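Side-chain contacts in alpha-rhamnosidase (Dictyoglomus thermophilum, PDB 6I60), which probably hydrolyses terminal non-reducing alpha-L-rhamnose residues of alpha-L-rhamnosides, acting as a glycoside hydrolase: residues 164-169 against 407-412; 509-514 against 561-566; 529-534 against 579-584; 545-548 against 553-556. All blocks are in the same frame, centred on the assembly; numbering follows the deposited sequence.

Overall arrangement
Contact 1 is a surface meeting of two loops from the beta-rich part of the chain. Contacts 2, 3 and 4 belong to the six-hairpin glycosidase domain. Contacts 2 and 3 are buried and draw on successive helices, their segments alternating along the chain; they touch where Tyr565 packs on Ile534. Contact 4 is partly buried, falls, along the chain, between the paired segments of both, and touches contact 2 through Asp546 on Trp561 and contact 3 through Ile548. Towards the outside, Ile554 of contact 4 meets Phe167 of contact 1. The chemistry follows position: van der Waals touches in contacts 1 and 3, carbon packing beside a ligand-bridged polar pair in contact 2, and direct hydrogen bonds from segment to segment in contact 4.

Contact 1: residues 164-169 against 407-412; sequences GAPFGL and TNRTAL
Thr410 holds OG1 between its own backbone N and carbonyl carbon (chi1 86°), and this rotation lays the methyl CG2 beside the backbone N, facing Gly164. Arg409 and Thr410 are the two central residues of a type II' beta turn from Asn408 to Ala411, closed by Ala411 N to Asn408 O at 3.1 Å. The turn belongs to the loop between strands 403-404 and 414-418, in the concanavalin-like part of the rhamnosidase. Its partner is the loop joining strands 157-160 and 171-184.

The methyl is the point of touch: Thr410 CG2 lies 3.2 Å from Gly164 O and 4.0 Å from Ala165 N, a van der Waals approach to backbone rather than a polar bond. Gly164 has phi 112°, a value at which a beta carbon would press on the carbonyl oxygen of the preceding residue and would also face the threonine methyl. Tyr171 of strand 171-184 is touched by Ala165, Pro166 and Thr410 alike. Arg409 reaches over from the turn, with NH1 in a salt bridge to Asp501, and Pro166 CG approaches the guanidinium obliquely, 4.3 Å from Arg409 NH1.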
loop_
_atom_site.group_PDB
_atom_site.type_symbol
_atom_site.label_atom_id
_atom_site.label_comp_id
_atom_site.label_asym_id
_atom_site.label_seq_id
_atom_site.Cartn_x
_atom_site.Cartn_y
_atom_site.Cartn_z
ATOM N N GLY A 164 14.315 -19.697 -18.917
ATOM C CA GLY A 164 13.014 -19.076 -18.981
ATOM C C GLY A 164 12.813 -17.825 -18.142
ATOM O O GLY A 164 11.662 -17.511 -17.809
ATOM N N ALA A 165 13.884 -17.107 -17.794
ATOM C CA ALA A 165 13.749 -15.858 -17.060
ATOM C C ALA A 165 12.893 -14.870 -17.855
ATOM O O ALA A 165 12.790 -14.976 -19.080
ATOM C CB ALA A 165 15.127 -15.262 -16.774
ATOM N N PRO A 166 12.252 -13.900 -17.165
ATOM C CA PRO A 166 11.346 -12.961 -17.850
ATOM C C PRO A 166 11.904 -12.363 -19.134
ATOM O O PRO A 166 11.379 -12.629 -20.221
ATOM C CB PRO A 166 11.117 -11.878 -16.790
ATOM C CG PRO A 166 11.216 -12.613 -15.498
ATOM C CD PRO A 166 12.213 -13.729 -15.701
ATOM N N PHE A 167 12.958 -11.555 -19.029
ATOM C CA PHE A 167 13.617 -10.982 -20.196
ATOM C C PHE A 167 14.997 -11.594 -20.421
ATOM O O PHE A 167 15.909 -10.924 -20.911
ATOM C CB PHE A 167 13.721 -9.462 -20.069
ATOM C CG PHE A 167 12.400 -8.776 -19.864
ATOM C CD1 PHE A 167 11.314 -9.080 -20.669
ATOM C CD2 PHE A 167 12.246 -7.824 -18.868
ATOM C CE1 PHE A 167 10.095 -8.450 -20.482
ATOM C CE2 PHE A 167 11.031 -7.189 -18.677
ATOM C CZ PHE A 167 9.953 -7.503 -19.486
ATOM N N GLY A 168 15.159 -12.868 -20.067
ATOM C CA GLY A 168 16.430 -13.541 -20.247
ATOM C C GLY A 168 17.498 -13.159 -19.251
ATOM O O GLY A 168 18.686 -13.339 -19.530
ATOM N N LEU A 169 17.111 -12.639 -18.089
ATOM C CA LEU A 169 18.070 -12.178 -17.101
ATOM C C LEU A 169 18.691 -13.360 -16.359
ATOM O O LEU A 169 18.230 -14.501 -16.442
ATOM C CB LEU A 169 17.407 -11.220 -16.109
ATOM C CG LEU A 169 17.195 -9.756 -16.510
ATOM C CD1 LEU A 169 18.503 -9.108 -16.936
ATOM C CD2 LEU A 169 16.154 -9.622 -17.603
ATOM N N THR A 407 2.963 -21.665 -11.094
ATOM C CA THR A 407 2.766 -20.230 -10.926
ATOM C C THR A 407 4.018 -19.532 -10.408
ATOM O O THR A 407 4.165 -18.322 -10.610
ATOM C CB THR A 407 1.589 -19.958 -9.984
ATOM O OG1 THR A 407 1.772 -20.682 -8.760
ATOM C CG2 THR A 407 0.282 -20.390 -10.629
ATOM N N ASN A 408 4.921 -20.265 -9.748
ATOM C CA ASN A 408 6.181 -19.678 -9.304
ATOM C C ASN A 408 7.158 -19.482 -10.454
ATOM O O ASN A 408 8.075 -18.660 -10.337
ATOM C CB ASN A 408 6.825 -20.549 -8.221
ATOM C CG ASN A 408 5.980 -20.643 -6.960
ATOM O OD1 ASN A 408 4.865 -20.124 -6.903
ATOM N ND2 ASN A 408 6.514 -21.305 -5.942
ATOM N N ARG A 409 6.985 -20.220 -11.549
ATOM C CA ARG A 409 7.785 -20.086 -12.774
ATOM C C ARG A 409 9.246 -20.359 -12.415
ATOM O O ARG A 409 9.524 -21.362 -11.736
ATOM C CB ARG A 409 7.499 -18.732 -13.413
ATOM C CG ARG A 409 6.087 -18.605 -13.972
ATOM C CD ARG A 409 5.992 -17.493 -15.002
ATOM N NE ARG A 409 6.732 -16.305 -14.587
ATOM C CZ ARG A 409 6.504 -15.081 -15.053
ATOM N NH1 ARG A 409 7.229 -14.059 -14.617
ATOM N NH2 ARG A 409 5.550 -14.878 -15.954
ATOM N N THR A 410 10.196 -19.521 -12.834
ATOM C CA THR A 410 11.609 -19.771 -12.582
ATOM C C THR A 410 12.030 -19.468 -11.151
ATOM O O THR A 410 13.153 -19.813 -10.768
ATOM C CB THR A 410 12.469 -18.948 -13.544
ATOM O OG1 THR A 410 12.681 -17.640 -12.996
ATOM C CG2 THR A 410 11.785 -18.825 -14.894
ATOM N N ALA A 411 11.175 -18.826 -10.359
ATOM C CA ALA A 411 11.485 -18.587 -8.956
ATOM C C ALA A 411 11.520 -19.916 -8.214
ATOM O O ALA A 411 10.504 -20.615 -8.134
ATOM C CB ALA A 411 10.455 -17.646 -8.335
ATOM N N LEU A 412 12.692 -20.268 -7.683
ATOM C CA LEU A 412 12.833 -21.539 -6.978
ATOM C C LEU A 412 11.917 -21.596 -5.762
ATOM O O LEU A 412 11.154 -22.553 -5.590
ATOM C CB LEU A 412 14.289 -21.749 -6.569
ATOM C CG LEU A 412 15.152 -22.561 -7.534
ATOM C CD1 LEU A 412 16.407 -23.049 -6.829
ATOM C CD2 LEU A 412 14.362 -23.727 -8.109
#

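Contact 2: residues 509-514 against 561-566; sequences DAQLSA and WSTAYI. With PGE (triethylene glycol), chain J.
Asp509 and Trp561 face a common third group instead of each other: Asp509 OD1 is 4.1 Å from Trp561 NE1 and approaches the indole obliquely. Between them sits O1 of a triethylene glycol, probably from the crystallisation liquor. It lies at the ring edge near the indole plane, accepting from Trp561 NE1 at 2.7 Å (N-H...O angle 144°) and donating to Asp509 OD1 at 2.8 Å. With alanine in place of Asp509, the glycol hydroxyl O1 would probably lose its acceptor and keep only its bond from Trp561 NE1.

Gln511 works through carbon. With CG anti to the backbone N (chi1 169°) and the chain bent at the next bond, Gln511 CB packs on Ala564 CB at 3.7 Å, while Gln511 CG meets Thr563 CG2 at 3.7 Å, the two side chains slanting across one another. Ser513 OG, from the first residue past the helical turn, donates to Asp509 O at 2.8 Å, tilted 20° from the carbonyl plane.

This packing lies within the (alpha/alpha)6 barrel characteristic of six-hairpin glycosidases. Gln511 also rests on Tyr633 of helix 626-648 and Tyr766 of helix 761-773; Thr563 OG1 bonds to Asp637, and Tyr565 packs on helix 524-535.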
loop_
_atom_site.group_PDB
_atom_site.type_symbol
_atom_site.label_atom_id
_atom_site.label_comp_id
_atom_site.label_asym_id
_atom_site.label_seq_id
_atom_site.Cartn_x
_atom_site.Cartn_y
_atom_site.Cartn_z
ATOM N N ASP A 509 -1.101 -1.839 -12.262
ATOM C CA ASP A 509 -1.781 -2.576 -11.203
ATOM C C ASP A 509 -1.913 -1.741 -9.937
ATOM O O ASP A 509 -2.915 -1.851 -9.222
ATOM C CB ASP A 509 -1.034 -3.876 -10.907
ATOM C CG ASP A 509 -0.729 -4.670 -12.163
ATOM O OD1 ASP A 509 -0.504 -4.046 -13.221
ATOM O OD2 ASP A 509 -0.715 -5.918 -12.090
ATOM N N ALA A 510 -0.917 -0.897 -9.649
ATOM C CA ALA A 510 -0.977 -0.061 -8.456
ATOM C C ALA A 510 -1.997 1.059 -8.603
ATOM O O ALA A 510 -2.600 1.481 -7.608
ATOM C CB ALA A 510 0.404 0.518 -8.154
ATOM N N GLN A 511 -2.208 1.547 -9.826
ATOM C CA GLN A 511 -3.150 2.641 -10.034
ATOM C C GLN A 511 -4.592 2.162 -9.922
ATOM O O GLN A 511 -5.421 2.819 -9.282
ATOM C CB GLN A 511 -2.904 3.284 -11.399
ATOM C CG GLN A 511 -3.989 4.252 -11.838
ATOM C CD GLN A 511 -4.992 3.619 -12.783
ATOM O OE1 GLN A 511 -4.624 2.866 -13.688
ATOM N NE2 GLN A 511 -6.270 3.920 -12.576
ATOM N N LEU A 512 -4.908 1.015 -10.532
ATOM C CA LEU A 512 -6.291 0.551 -10.578
ATOM C C LEU A 512 -6.776 0.053 -9.223
ATOM O O LEU A 512 -7.983 0.082 -8.953
ATOM C CB LEU A 512 -6.437 -0.552 -11.624
ATOM C CG LEU A 512 -6.223 -0.122 -13.075
ATOM C CD1 LEU A 512 -5.940 -1.331 -13.946
ATOM C CD2 LEU A 512 -7.425 0.654 -13.595
ATOM N N SER A 513 -5.870 -0.411 -8.364
ATOM C CA SER A 513 -6.238 -0.909 -7.046
ATOM C C SER A 513 -5.930 0.086 -5.934
ATOM O O SER A 513 -6.038 -0.265 -4.756
ATOM C CB SER A 513 -5.541 -2.244 -6.766
ATOM O OG SER A 513 -4.134 -2.094 -6.683
ATOM N N ALA A 514 -5.562 1.321 -6.281
ATOM C CA ALA A 514 -5.206 2.296 -5.255
ATOM C C ALA A 514 -6.426 2.730 -4.452
ATOM O O ALA A 514 -6.330 2.952 -3.240
ATOM C CB ALA A 514 -4.519 3.504 -5.892
ATOM N N TRP A 561 -0.682 2.951 -17.605
ATOM C CA TRP A 561 0.228 2.591 -16.527
ATOM C C TRP A 561 0.841 3.827 -15.874
ATOM O O TRP A 561 0.771 3.988 -14.651
ATOM C CB TRP A 561 1.330 1.669 -17.066
ATOM C CG TRP A 561 1.048 0.203 -16.894
ATOM C CD1 TRP A 561 1.832 -0.708 -16.248
ATOM C CD2 TRP A 561 -0.089 -0.521 -17.381
ATOM N NE1 TRP A 561 1.253 -1.952 -16.298
ATOM C CE2 TRP A 561 0.072 -1.865 -16.987
ATOM C CE3 TRP A 561 -1.228 -0.165 -18.110
ATOM C CZ2 TRP A 561 -0.862 -2.851 -17.296
ATOM C CZ3 TRP A 561 -2.154 -1.145 -18.415
ATOM C CH2 TRP A 561 -1.965 -2.471 -18.009
ATOM N N SER A 562 1.427 4.716 -16.680
ATOM C CA SER A 562 2.104 5.895 -16.155
ATOM C C SER A 562 1.155 6.885 -15.498
ATOM O O SER A 562 1.625 7.815 -14.833
ATOM C CB SER A 562 2.879 6.592 -17.273
ATOM O OG SER A 562 3.924 5.771 -17.758
ATOM N N THR A 563 -0.159 6.715 -15.664
ATOM C CA THR A 563 -1.121 7.590 -15.004
ATOM C C THR A 563 -1.109 7.444 -13.488
ATOM O O THR A 563 -1.765 8.237 -12.804
ATOM C CB THR A 563 -2.530 7.310 -15.528
ATOM O OG1 THR A 563 -3.424 8.332 -15.069
ATOM C CG2 THR A 563 -3.018 5.958 -15.033
ATOM N N ALA A 564 -0.381 6.461 -12.953
ATOM C CA ALA A 564 -0.345 6.244 -11.513
ATOM C C ALA A 564 0.295 7.405 -10.763
ATOM O O ALA A 564 0.062 7.550 -9.559
ATOM C CB ALA A 564 0.406 4.950 -11.197
ATOM N N TYR A 565 1.096 8.231 -11.443
ATOM C CA TYR A 565 1.730 9.361 -10.770
ATOM C C TYR A 565 0.696 10.390 -10.331
ATOM O O TYR A 565 0.636 10.759 -9.153
ATOM C CB TYR A 565 2.773 10.001 -11.687
ATOM C CG TYR A 565 3.776 10.872 -10.960
ATOM C CD1 TYR A 565 3.918 10.801 -9.581
ATOM C CD2 TYR A 565 4.582 11.766 -11.655
ATOM C CE1 TYR A 565 4.832 11.593 -8.914
ATOM C CE2 TYR A 565 5.499 12.563 -10.997
ATOM C CZ TYR A 565 5.620 12.472 -9.626
ATOM O OH TYR A 565 6.532 13.262 -8.963
ATOM N N ILE A 566 -0.130 10.864 -11.264
ATOM C CA ILE A 566 -1.122 11.875 -10.915
ATOM C C ILE A 566 -2.332 11.250 -10.225
ATOM O O ILE A 566 -2.965 11.894 -9.382
ATOM C CB ILE A 566 -1.551 12.663 -12.164
ATOM C CG1 ILE A 566 -2.087 11.713 -13.228
ATOM C CG2 ILE A 566 -0.393 13.453 -12.729
ATOM C CD1 ILE A 566 -3.396 12.150 -13.793
HETATM C C1 PGE J . 1.003 -5.848 -15.510
HETATM O O1 PGE J . 1.227 -4.456 -15.329
HETATM C C2 PGE J . 1.156 -6.186 -16.979
HETATM O O2 PGE J . 2.527 -6.165 -17.319
HETATM C C3 PGE J . 2.862 -6.953 -18.445
HETATM C C4 PGE J . 2.822 -8.424 -18.072
HETATM O O4 PGE J . 2.579 -9.056 -13.813
HETATM C C6 PGE J . 1.791 -9.353 -14.958
HETATM C C5 PGE J . 2.693 -9.739 -16.115
HETATM O O3 PGE J . 3.218 -8.576 -16.722
#

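Contact 3: residues 529-534 against 579-584; sequences KYLNDI and KYVLEE
Val581 is the first residue of 579-584 to reach the other helix, meeting Leu531. Its CG2 is anti to the backbone N, and Val581 CG2 touches Leu531 CD1 at 3.8 Å, the two side chains crossing at about a right angle. Their CA atoms stand 8.9 Å apart, so the helices meet through branch ends and not through close backbones. Leu531 is also in contact with Tyr565, Ala569 and Leu572, so Leu531 also packs against helix 564-576. Such helix-on-helix packing fits the (alpha/alpha)6 barrel expected of the six-hairpin glycosidase domain, here between helices 524-535 and 580-584.

One turn after Tyr580, Glu584 donates its backbone N to Tyr580 O at 3.0 Å and sends its side chain back towards 529-534. CG lies anti to the backbone N (chi1 178°) and the chain runs extended, bringing Glu584 OE1 to 3.5 Å from Asn532 OD1. Both are acceptors, so this is proximity without a bond; the carboxylate and amide planes are turned 45° apart. The amide is held from elsewhere, Asn532 ND2 donating to Glu340 OE1. Glu584 OE1 has a long, weak ion pair with Arg535, the residue that follows the first segment.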
loop_
_atom_site.group_PDB
_atom_site.type_symbol
_atom_site.label_atom_id
_atom_site.label_comp_id
_atom_site.label_asym_id
_atom_site.label_seq_id
_atom_site.Cartn_x
_atom_site.Cartn_y
_atom_site.Cartn_z
ATOM N N LYS A 529 5.681 7.495 0.049
ATOM C CA LYS A 529 6.973 6.904 -0.280
ATOM C C LYS A 529 7.006 6.425 -1.726
ATOM O O LYS A 529 8.021 6.583 -2.414
ATOM C CB LYS A 529 7.278 5.751 0.677
ATOM C CG LYS A 529 8.578 5.020 0.383
ATOM C CD LYS A 529 8.314 3.613 -0.115
ATOM C CE LYS A 529 9.605 2.828 -0.266
ATOM N NZ LYS A 529 9.595 1.993 -1.499
ATOM N N TYR A 530 5.906 5.838 -2.205
ATOM C CA TYR A 530 5.873 5.347 -3.578
ATOM C C TYR A 530 5.823 6.498 -4.575
ATOM O O TYR A 530 6.401 6.408 -5.665
ATOM C CB TYR A 530 4.682 4.411 -3.780
ATOM C CG TYR A 530 4.702 3.692 -5.109
ATOM C CD1 TYR A 530 5.799 2.925 -5.489
ATOM C CD2 TYR A 530 3.631 3.784 -5.989
ATOM C CE1 TYR A 530 5.824 2.265 -6.707
ATOM C CE2 TYR A 530 3.648 3.127 -7.210
ATOM C CZ TYR A 530 4.747 2.369 -7.563
ATOM O OH TYR A 530 4.770 1.716 -8.775
ATOM N N LEU A 531 5.127 7.582 -4.222
ATOM C CA LEU A 531 5.117 8.760 -5.082
ATOM C C LEU A 531 6.516 9.333 -5.246
ATOM O O LEU A 531 6.850 9.867 -6.311
ATOM C CB LEU A 531 4.168 9.817 -4.517
ATOM C CG LEU A 531 2.702 9.686 -4.934
ATOM C CD1 LEU A 531 1.869 10.813 -4.343
ATOM C CD2 LEU A 531 2.584 9.660 -6.451
ATOM N N ASN A 532 7.346 9.231 -4.208
ATOM C CA ASN A 532 8.743 9.623 -4.346
ATOM C C ASN A 532 9.481 8.686 -5.292
ATOM O O ASN A 532 10.346 9.125 -6.057
ATOM C CB ASN A 532 9.422 9.648 -2.977
ATOM C CG ASN A 532 9.060 10.876 -2.168
ATOM O OD1 ASN A 532 8.677 11.908 -2.717
ATOM N ND2 ASN A 532 9.181 10.769 -0.850
ATOM N N ASP A 533 9.160 7.388 -5.244
ATOM C CA ASP A 533 9.814 6.428 -6.130
ATOM C C ASP A 533 9.534 6.751 -7.591
ATOM O O ASP A 533 10.422 6.631 -8.444
ATOM C CB ASP A 533 9.356 5.007 -5.800
ATOM C CG ASP A 533 9.868 4.525 -4.456
ATOM O OD1 ASP A 533 10.714 5.221 -3.854
ATOM O OD2 ASP A 533 9.422 3.450 -4.000
ATOM N N ILE A 534 8.301 7.159 -7.899
ATOM C CA ILE A 534 7.975 7.582 -9.255
ATOM C C ILE A 534 8.729 8.856 -9.609
ATOM O O ILE A 534 9.194 9.028 -10.742
ATOM C CB ILE A 534 6.452 7.758 -9.400
ATOM C CG1 ILE A 534 5.742 6.430 -9.133
ATOM C CG2 ILE A 534 6.097 8.296 -10.775
ATOM C CD1 ILE A 534 4.478 6.572 -8.322
ATOM N N LYS A 579 -3.282 18.481 0.332
ATOM C CA LYS A 579 -2.941 19.283 -0.836
ATOM C C LYS A 579 -1.442 19.503 -0.975
ATOM O O LYS A 579 -0.991 19.910 -2.051
ATOM C CB LYS A 579 -3.659 20.634 -0.777
ATOM C CG LYS A 579 -3.348 21.453 0.467
ATOM C CD LYS A 579 -4.235 22.689 0.554
ATOM C CE LYS A 579 -3.497 23.937 0.093
ATOM N NZ LYS A 579 -4.435 24.998 -0.376
ATOM N N TYR A 580 -0.666 19.240 0.077
ATOM C CA TYR A 580 0.774 19.460 0.010
ATOM C C TYR A 580 1.456 18.460 -0.914
ATOM O O TYR A 580 2.431 18.810 -1.589
ATOM C CB TYR A 580 1.376 19.390 1.411
ATOM C CG TYR A 580 0.759 20.370 2.379
ATOM C CD1 TYR A 580 -0.011 19.929 3.446
ATOM C CD2 TYR A 580 0.947 21.737 2.226
ATOM C CE1 TYR A 580 -0.578 20.823 4.335
ATOM C CE2 TYR A 580 0.384 22.638 3.109
ATOM C CZ TYR A 580 -0.376 22.176 4.162
ATOM O OH TYR A 580 -0.939 23.070 5.045
ATOM N N VAL A 581 0.966 17.218 -0.960
ATOM C CA VAL A 581 1.537 16.237 -1.873
ATOM C C VAL A 581 1.233 16.591 -3.321
ATOM O O VAL A 581 1.907 16.097 -4.233
ATOM C CB VAL A 581 1.031 14.822 -1.535
ATOM C CG1 VAL A 581 -0.345 14.584 -2.135
ATOM C CG2 VAL A 581 2.021 13.777 -2.025
ATOM N N LEU A 582 0.237 17.446 -3.558
ATOM C CA LEU A 582 -0.042 17.904 -4.914
ATOM C C LEU A 582 0.956 18.968 -5.357
ATOM O O LEU A 582 1.374 18.981 -6.519
ATOM C CB LEU A 582 -1.473 18.435 -5.005
ATOM C CG LEU A 582 -2.587 17.389 -4.906
ATOM C CD1 LEU A 582 -3.923 17.990 -5.310
ATOM C CD2 LEU A 582 -2.266 16.171 -5.760
ATOM N N GLU A 583 1.351 19.862 -4.446
ATOM C CA GLU A 583 2.351 20.871 -4.785
ATOM C C GLU A 583 3.749 20.272 -4.872
ATOM O O GLU A 583 4.555 20.701 -5.706
ATOM C CB GLU A 583 2.335 22.003 -3.758
ATOM C CG GLU A 583 0.954 22.365 -3.235
ATOM C CD GLU A 583 1.006 23.386 -2.111
ATOM O OE1 GLU A 583 -0.011 24.077 -1.884
ATOM O OE2 GLU A 583 2.065 23.495 -1.456
ATOM N N GLU A 584 4.051 19.284 -4.028
ATOM C CA GLU A 584 5.388 18.704 -4.003
ATOM C C GLU A 584 5.725 17.982 -5.303
ATOM O O GLU A 584 6.895 17.946 -5.704
ATOM C CB GLU A 584 5.513 17.754 -2.811
ATOM C CG GLU A 584 6.847 17.046 -2.700
ATOM C CD GLU A 584 6.839 15.970 -1.635
ATOM O OE1 GLU A 584 7.724 15.087 -1.672
ATOM O OE2 GLU A 584 5.946 16.010 -0.760
#

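Contact 4: residues 545-548 against 553-556; sequences SDVI and SIYP. With AE3 (2-(2-ethoxyethoxy)ethanol), chain H.
Ser545 and Asp546 both donate to one oxygen, Ile554 O, within a loop that doubles back between helices 524-535 and 559-562 of the glycosidase domain. The backbone bond is the more regular: Asp546 N lies 3.2 Å from Ile554 O, in the carbonyl plane, with a C=O...N angle of 148°. The hydroxyl comes from another direction. Ser545 OG is anti to its backbone N (chi1 -161°) and reaches Ile554 O at 3.1 Å, but sits 59° out of the carbonyl plane and therefore off the lone pairs. A CA-H...O contact from Ser545 CA lies at 3.2 Å from the same oxygen, Ile554 O.

The carboxylate of Asp546 is satisfied elsewhere: OD2 forms a salt bridge with Lys609 and a hydrogen bond with Tyr610 OH, while OD1 accepts from Asp558 N. Lys609 also donates to Pro556 O, and the peptide bond before Pro556 is cis. Tyr555 OH is bonded to Ala537 O.

Carbon fills in round this network. Ser545 CB lies over one face of the Tyr555 ring, 3.8 Å from its centroid, a CH-pi contact; Val547 CG1 and Ile554 CD1 meet at 4.3 Å. Beyond the tyrosine, C6 of the bound 2-(2-ethoxyethoxy)ethanol is 3.3 Å from Tyr555 O. Replacing Tyr555 by alanine would probably strip Ser545 CB of its aromatic cover and leave Ala537 O without its hydroxyl donor.

Two donors thus converge on Ile554 O, the N-H in its plane and the hydroxyl above it, while the carboxylate of Asp546 is left to Lys609, Tyr610 and Asp558.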
loop_
_atom_site.group_PDB
_atom_site.type_symbol
_atom_site.label_atom_id
_atom_site.label_comp_id
_atom_site.label_asym_id
_atom_site.label_seq_id
_atom_site.Cartn_x
_atom_site.Cartn_y
_atom_site.Cartn_z
ATOM N N SER A 545 8.613 4.853 -16.072
ATOM C CA SER A 545 8.761 3.429 -16.326
ATOM C C SER A 545 7.482 2.684 -15.964
ATOM O O SER A 545 6.725 3.098 -15.081
ATOM C CB SER A 545 9.937 2.856 -15.536
ATOM O OG SER A 545 10.362 1.618 -16.079
ATOM N N ASP A 546 7.247 1.569 -16.662
ATOM C CA ASP A 546 6.063 0.766 -16.378
ATOM C C ASP A 546 6.165 0.076 -15.023
ATOM O O ASP A 546 5.136 -0.246 -14.417
ATOM C CB ASP A 546 5.839 -0.261 -17.487
ATOM C CG ASP A 546 5.069 0.312 -18.662
ATOM O OD1 ASP A 546 4.304 1.279 -18.458
ATOM O OD2 ASP A 546 5.228 -0.202 -19.788
ATOM N N VAL A 547 7.382 -0.161 -14.533
ATOM C CA VAL A 547 7.600 -0.668 -13.184
ATOM C C VAL A 547 8.427 0.353 -12.410
ATOM O O VAL A 547 9.375 0.941 -12.943
ATOM C CB VAL A 547 8.269 -2.063 -13.182
ATOM C CG1 VAL A 547 7.641 -2.955 -14.238
ATOM C CG2 VAL A 547 9.768 -1.973 -13.396
ATOM N N ILE A 548 8.030 0.595 -11.165
ATOM C CA ILE A 548 8.716 1.537 -10.284
ATOM C C ILE A 548 8.882 0.872 -8.923
ATOM O O ILE A 548 7.885 0.425 -8.336
ATOM C CB ILE A 548 7.949 2.865 -10.159
ATOM C CG1 ILE A 548 7.623 3.448 -11.536
ATOM C CG2 ILE A 548 8.745 3.859 -9.331
ATOM C CD1 ILE A 548 8.804 4.045 -12.247
ATOM N N SER A 553 13.958 -1.784 -16.700
ATOM C CA SER A 553 13.822 -0.500 -17.380
ATOM C C SER A 553 12.860 -0.657 -18.551
ATOM O O SER A 553 13.208 -1.253 -19.576
ATOM C CB SER A 553 15.183 0.007 -17.849
ATOM O OG SER A 553 15.790 0.820 -16.860
ATOM N N ILE A 554 11.650 -0.127 -18.403
ATOM C CA ILE A 554 10.652 -0.128 -19.472
ATOM C C ILE A 554 10.238 1.325 -19.681
ATOM O O ILE A 554 9.318 1.837 -19.037
ATOM C CB ILE A 554 9.453 -1.026 -19.160
ATOM C CG1 ILE A 554 9.869 -2.494 -19.220
ATOM C CG2 ILE A 554 8.334 -0.800 -20.164
ATOM C CD1 ILE A 554 10.008 -3.146 -17.872
ATOM N N TYR A 555 10.936 2.007 -20.586
ATOM C CA TYR A 555 10.659 3.385 -20.943
ATOM C C TYR A 555 10.382 3.493 -22.437
ATOM O O TYR A 555 11.075 2.857 -23.238
ATOM C CB TYR A 555 11.839 4.302 -20.590
ATOM C CG TYR A 555 12.071 4.533 -19.114
ATOM C CD1 TYR A 555 12.938 3.722 -18.392
ATOM C CD2 TYR A 555 11.448 5.581 -18.449
ATOM C CE1 TYR A 555 13.167 3.940 -17.045
ATOM C CE2 TYR A 555 11.670 5.808 -17.102
ATOM C CZ TYR A 555 12.531 4.985 -16.406
ATOM O OH TYR A 555 12.754 5.206 -15.065
ATOM N N PRO A 556 9.377 4.279 -22.847
ATOM C CA PRO A 556 8.447 4.987 -21.963
ATOM C C PRO A 556 7.317 4.087 -21.482
ATOM O O PRO A 556 7.262 2.915 -21.854
ATOM C CB PRO A 556 7.911 6.107 -22.849
ATOM C CG PRO A 556 7.958 5.539 -24.222
ATOM C CD PRO A 556 9.134 4.596 -24.266
HETATM C C2 AE3 H . 16.655 4.804 -18.663
HETATM O O2 AE3 H . 16.215 4.986 -19.993
HETATM C C3 AE3 H . 16.924 4.205 -20.933
HETATM C C4 AE3 H . 16.640 4.741 -22.322
HETATM O O3 AE3 H . 15.243 4.864 -22.492
HETATM C C5 AE3 H . 14.869 5.203 -23.812
HETATM C C6 AE3 H . 13.367 5.055 -23.960
HETATM O O4 AE3 H . 13.024 5.120 -25.338
#